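Uncharacterized protein UL16 (Human herpesvirus 5 strain ad169, PDB 2WY3) helps cytomegalovirus evade natural killer cells by sequestering ligands of the host receptor KLRK1, among them ULBP1 and ULBP2, inside the infected cell. Local coordinates at residues V1-R13 against E41-F53. Numbering follows the deposited sequence.
Sequences VDLGSKSSNSTCR and ENVTEDEIIGVAF. With NAG (2-acetamido-2-deoxy-beta-D-glucopyranose), chain I; NAG (2-acetamido-2-deoxy-beta-D-glucopyranose), chain K.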
# COMPACT_ATOMS: atom_id res chain seq x y z
N VAL B 1 2.18 -22.18 19.00
CA VAL B 1 2.89 -21.63 17.85
C VAL B 1 3.92 -20.59 18.29
O VAL B 1 3.67 -19.80 19.21
CB VAL B 1 1.90 -21.04 16.81
CG1 VAL B 1 1.03 -19.98 17.45
CG2 VAL B 1 2.65 -20.47 15.62
N ASP B 2 5.08 -20.59 17.64
CA ASP B 2 6.16 -19.68 18.01
C ASP B 2 6.24 -18.53 17.03
O ASP B 2 5.91 -18.68 15.84
CB ASP B 2 7.50 -20.41 18.05
CG ASP B 2 7.65 -21.31 19.28
OD1 ASP B 2 6.99 -21.06 20.30
OD2 ASP B 2 8.44 -22.28 19.21
N LEU B 3 6.66 -17.38 17.54
CA LEU B 3 6.94 -16.20 16.73
C LEU B 3 8.38 -15.79 17.01
O LEU B 3 9.00 -16.28 17.97
CB LEU B 3 6.02 -15.04 17.15
CG LEU B 3 4.51 -15.11 16.93
CD1 LEU B 3 4.19 -15.01 15.45
CD2 LEU B 3 3.89 -16.36 17.54
N GLY B 4 8.93 -14.90 16.20
CA GLY B 4 10.22 -14.32 16.48
C GLY B 4 11.37 -14.96 15.71
O GLY B 4 11.16 -15.63 14.70
N SER B 5 12.59 -14.73 16.19
CA SER B 5 13.78 -15.14 15.45
C SER B 5 14.71 -16.01 16.28
O SER B 5 15.16 -15.59 17.35
CB SER B 5 14.54 -13.89 14.96
OG SER B 5 15.88 -14.20 14.65
N LYS B 6 14.99 -17.22 15.81
CA LYS B 6 15.93 -18.09 16.51
C LYS B 6 17.36 -17.53 16.47
O LYS B 6 18.10 -17.65 17.44
CB LYS B 6 15.91 -19.51 15.95
CG LYS B 6 14.61 -20.26 16.24
CD LYS B 6 14.65 -21.67 15.66
CE LYS B 6 13.44 -22.48 16.11
NZ LYS B 6 13.34 -22.51 17.60
N SER B 7 17.74 -16.93 15.35
CA SER B 7 19.11 -16.44 15.22
C SER B 7 19.38 -15.26 16.15
O SER B 7 20.50 -15.06 16.60
CB SER B 7 19.44 -16.08 13.76
OG SER B 7 18.67 -14.96 13.32
N SER B 8 18.33 -14.50 16.46
CA SER B 8 18.46 -13.33 17.34
C SER B 8 18.14 -13.70 18.79
O SER B 8 18.05 -12.83 19.66
CB SER B 8 17.50 -12.22 16.89
OG SER B 8 17.68 -11.89 15.52
N ASN B 9 17.94 -14.99 19.04
CA ASN B 9 17.58 -15.46 20.37
C ASN B 9 16.36 -14.74 20.91
O ASN B 9 16.25 -14.48 22.11
CB ASN B 9 18.76 -15.31 21.34
CG ASN B 9 18.58 -16.13 22.61
OD1 ASN B 9 17.86 -17.13 22.61
ND2 ASN B 9 19.24 -15.72 23.68
N SER B 10 15.43 -14.41 20.02
CA SER B 10 14.21 -13.74 20.43
C SER B 10 13.01 -14.49 19.90
O SER B 10 12.43 -14.12 18.87
CB SER B 10 14.21 -12.29 19.93
OG SER B 10 13.02 -11.64 20.31
N THR B 11 12.64 -15.55 20.60
CA THR B 11 11.49 -16.36 20.21
C THR B 11 10.43 -16.25 21.29
O THR B 11 10.75 -16.15 22.47
CB THR B 11 11.89 -17.84 20.05
OG1 THR B 11 12.87 -17.96 19.02
CG2 THR B 11 10.67 -18.69 19.69
N CYS B 12 9.16 -16.24 20.89
CA CYS B 12 8.11 -16.18 21.87
C CYS B 12 6.98 -17.16 21.54
O CYS B 12 6.64 -17.39 20.39
CB CYS B 12 7.65 -14.73 22.12
SG CYS B 12 6.69 -13.82 20.87
N ARG B 13 6.46 -17.80 22.58
CA ARG B 13 5.35 -18.72 22.38
C ARG B 13 4.06 -17.92 22.42
O ARG B 13 3.77 -17.24 23.41
CB ARG B 13 5.34 -19.80 23.47
CG ARG B 13 4.17 -20.77 23.39
CD ARG B 13 4.31 -21.73 22.23
NE ARG B 13 5.64 -22.33 22.18
CZ ARG B 13 6.02 -23.37 22.91
NH1 ARG B 13 5.17 -23.94 23.76
NH2 ARG B 13 7.26 -23.84 22.80
N GLU B 41 10.39 -2.73 10.61
CA GLU B 41 11.77 -2.44 10.22
C GLU B 41 12.70 -3.59 10.57
O GLU B 41 12.49 -4.29 11.57
CB GLU B 41 12.24 -1.16 10.93
CG GLU B 41 11.35 0.02 10.58
CD GLU B 41 11.72 1.30 11.30
OE1 GLU B 41 11.61 1.35 12.54
OE2 GLU B 41 12.10 2.27 10.60
N ASN B 42 13.69 -3.80 9.70
CA ASN B 42 14.80 -4.73 9.94
C ASN B 42 14.39 -6.16 10.29
O ASN B 42 14.90 -6.77 11.23
CB ASN B 42 15.75 -4.16 11.00
CG ASN B 42 16.60 -3.02 10.47
OD1 ASN B 42 16.48 -2.62 9.31
ND2 ASN B 42 17.48 -2.49 11.31
N VAL B 43 13.47 -6.70 9.50
CA VAL B 43 13.03 -8.08 9.65
C VAL B 43 14.15 -9.00 9.20
O VAL B 43 14.71 -8.81 8.12
CB VAL B 43 11.77 -8.34 8.80
CG1 VAL B 43 11.37 -9.82 8.88
CG2 VAL B 43 10.62 -7.46 9.29
N THR B 44 14.52 -9.99 10.01
CA THR B 44 15.57 -10.91 9.59
C THR B 44 15.00 -12.08 8.82
O THR B 44 13.81 -12.35 8.89
CB THR B 44 16.39 -11.45 10.78
OG1 THR B 44 15.53 -12.17 11.67
CG2 THR B 44 17.06 -10.32 11.54
N GLU B 45 15.86 -12.79 8.09
CA GLU B 45 15.42 -13.89 7.24
C GLU B 45 14.59 -14.93 7.99
O GLU B 45 13.61 -15.44 7.46
CB GLU B 45 16.61 -14.58 6.57
CG GLU B 45 17.09 -13.90 5.31
CD GLU B 45 18.16 -14.71 4.59
OE1 GLU B 45 18.02 -15.95 4.54
OE2 GLU B 45 19.13 -14.11 4.10
N ASP B 46 14.99 -15.26 9.21
CA ASP B 46 14.31 -16.33 9.94
C ASP B 46 13.19 -15.82 10.85
O ASP B 46 12.54 -16.61 11.52
CB ASP B 46 15.32 -17.17 10.74
CG ASP B 46 15.82 -16.47 12.00
OD1 ASP B 46 15.51 -15.27 12.20
OD2 ASP B 46 16.52 -17.12 12.79
N GLU B 47 12.94 -14.52 10.85
CA GLU B 47 11.96 -13.96 11.78
C GLU B 47 10.52 -14.25 11.37
O GLU B 47 10.09 -13.93 10.25
CB GLU B 47 12.15 -12.45 11.96
CG GLU B 47 11.28 -11.90 13.10
CD GLU B 47 11.49 -10.42 13.34
OE1 GLU B 47 12.32 -9.82 12.63
OE2 GLU B 47 10.81 -9.86 14.24
N ILE B 48 9.77 -14.84 12.30
CA ILE B 48 8.36 -15.07 12.11
C ILE B 48 7.56 -13.91 12.67
O ILE B 48 7.67 -13.59 13.87
CB ILE B 48 7.91 -16.38 12.79
CG1 ILE B 48 8.70 -17.55 12.20
CG2 ILE B 48 6.41 -16.57 12.62
CD1 ILE B 48 8.56 -18.85 12.98
N ILE B 49 6.80 -13.26 11.80
CA ILE B 49 5.89 -12.19 12.19
C ILE B 49 4.49 -12.56 11.70
O ILE B 49 4.32 -13.54 10.98
CB ILE B 49 6.35 -10.84 11.61
CG1 ILE B 49 6.54 -10.92 10.08
CG2 ILE B 49 7.67 -10.42 12.26
CD1 ILE B 49 6.84 -9.57 9.44
N GLY B 50 3.47 -11.81 12.10
CA GLY B 50 2.14 -12.19 11.65
C GLY B 50 1.03 -11.35 12.23
O GLY B 50 1.27 -10.36 12.94
N VAL B 51 -0.20 -11.78 11.96
CA VAL B 51 -1.38 -11.00 12.32
C VAL B 51 -2.41 -11.93 12.97
O VAL B 51 -2.77 -12.95 12.40
CB VAL B 51 -2.02 -10.34 11.09
CG1 VAL B 51 -3.18 -9.46 11.51
CG2 VAL B 51 -0.98 -9.52 10.31
N ALA B 52 -2.86 -11.55 14.17
CA ALA B 52 -3.92 -12.28 14.86
C ALA B 52 -5.25 -11.57 14.64
O ALA B 52 -5.32 -10.35 14.69
CB ALA B 52 -3.61 -12.35 16.37
N PHE B 53 -6.30 -12.36 14.41
CA PHE B 53 -7.65 -11.82 14.25
C PHE B 53 -8.58 -12.38 15.33
O PHE B 53 -8.83 -13.59 15.38
CB PHE B 53 -8.22 -12.20 12.86
CG PHE B 53 -9.72 -11.98 12.74
CD1 PHE B 53 -10.29 -10.78 13.10
CD2 PHE B 53 -10.55 -13.00 12.28
CE1 PHE B 53 -11.67 -10.57 13.01
CE2 PHE B 53 -11.92 -12.80 12.17
CZ PHE B 53 -12.49 -11.59 12.54
C1 NAG I . 18.19 -1.44 10.63
C2 NAG I . 18.06 -0.30 11.63
C3 NAG I . 18.95 0.88 11.28
C4 NAG I . 20.36 0.42 10.94
C5 NAG I . 20.31 -0.68 9.89
C6 NAG I . 21.71 -1.17 9.55
C7 NAG I . 15.98 0.19 12.78
C8 NAG I . 14.79 1.10 12.79
N2 NAG I . 16.68 0.14 11.66
O3 NAG I . 19.00 1.78 12.37
O4 NAG I . 21.11 1.50 10.45
O5 NAG I . 19.53 -1.77 10.35
O6 NAG I . 22.24 -1.87 10.66
O7 NAG I . 16.26 -0.48 13.78
C1 NAG K . 15.04 -17.57 2.67
C2 NAG K . 15.99 -18.66 3.18
C3 NAG K . 17.14 -18.87 2.21
C4 NAG K . 16.58 -19.18 0.84
C5 NAG K . 15.66 -18.05 0.39
C6 NAG K . 15.03 -18.37 -0.96
C7 NAG K . 16.18 -19.10 5.55
C8 NAG K . 16.91 -18.81 6.83
N2 NAG K . 16.49 -18.35 4.50
O3 NAG K . 17.96 -19.94 2.64
O4 NAG K . 17.64 -19.33 -0.08
O5 NAG K . 14.63 -17.81 1.34
O6 NAG K . 14.40 -17.21 -1.46
O7 NAG K . 15.32 -19.98 5.51
O HOH W 1 13.07 -18.19 13.78
O HOH W 2 17.80 -14.78 10.15
O HOH W 3 14.85 -10.52 14.06
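The carboxylate of D46 reaches out of one turn and is taken up by S5 and the turn that follows it, both of its oxygens accepting on their syn lone pairs. OD1 receives the hydroxyl of S5, with OG 2.7 Å from D46 OD1. OD2 receives the backbone amide of S7, with S7 N 2.8 Å from D46 OD2 and the N-H bent to 152°. S7 OG also lies 3.1 Å from D46 OD2, but whether its proton goes there is unsettled. With CG set between its own backbone N and carbonyl carbon (chi1 76°), the D46 side chain leaves the type I turn T44-E47 toward the 1-13 segment, bringing its carboxylate to the type I turn K6-N9. S5 OG, turned anti to its backbone N, both donates to the carboxylate and accepts from S8 N, an ST motif that begins just before the receiving turn. That turn closes the hairpin of strands 2-3 and 10-13, where N9 and S10 both face S5 in a G1 beta bulge. The other turn leads into strand 49-55 of the six-stranded sheet in this predicted extracellular domain, whose family belongs to the E-set clan. A single antiparallel hydrogen-bonded bridge ties the hairpin to the chain as it approaches that sheet: G4 N gives to I48 O (3.0 Å) and I48 N returns to G4 O (2.9 Å). At G4 the chain turns a corner, with phi at 99°. E47 CA-H also leans on G4 O, while the E47 carboxylate turns to R116. Past the bridge the contact becomes apolar: L3 CD1 meets I48 CG2 at 3.9 Å, the two side chains crossing at about a right angle, and L3 continues onto L66 of strand 62-68. Near D46, a water accepts from K6 N and donates to D46 O, which also accepts from Q68 NE2.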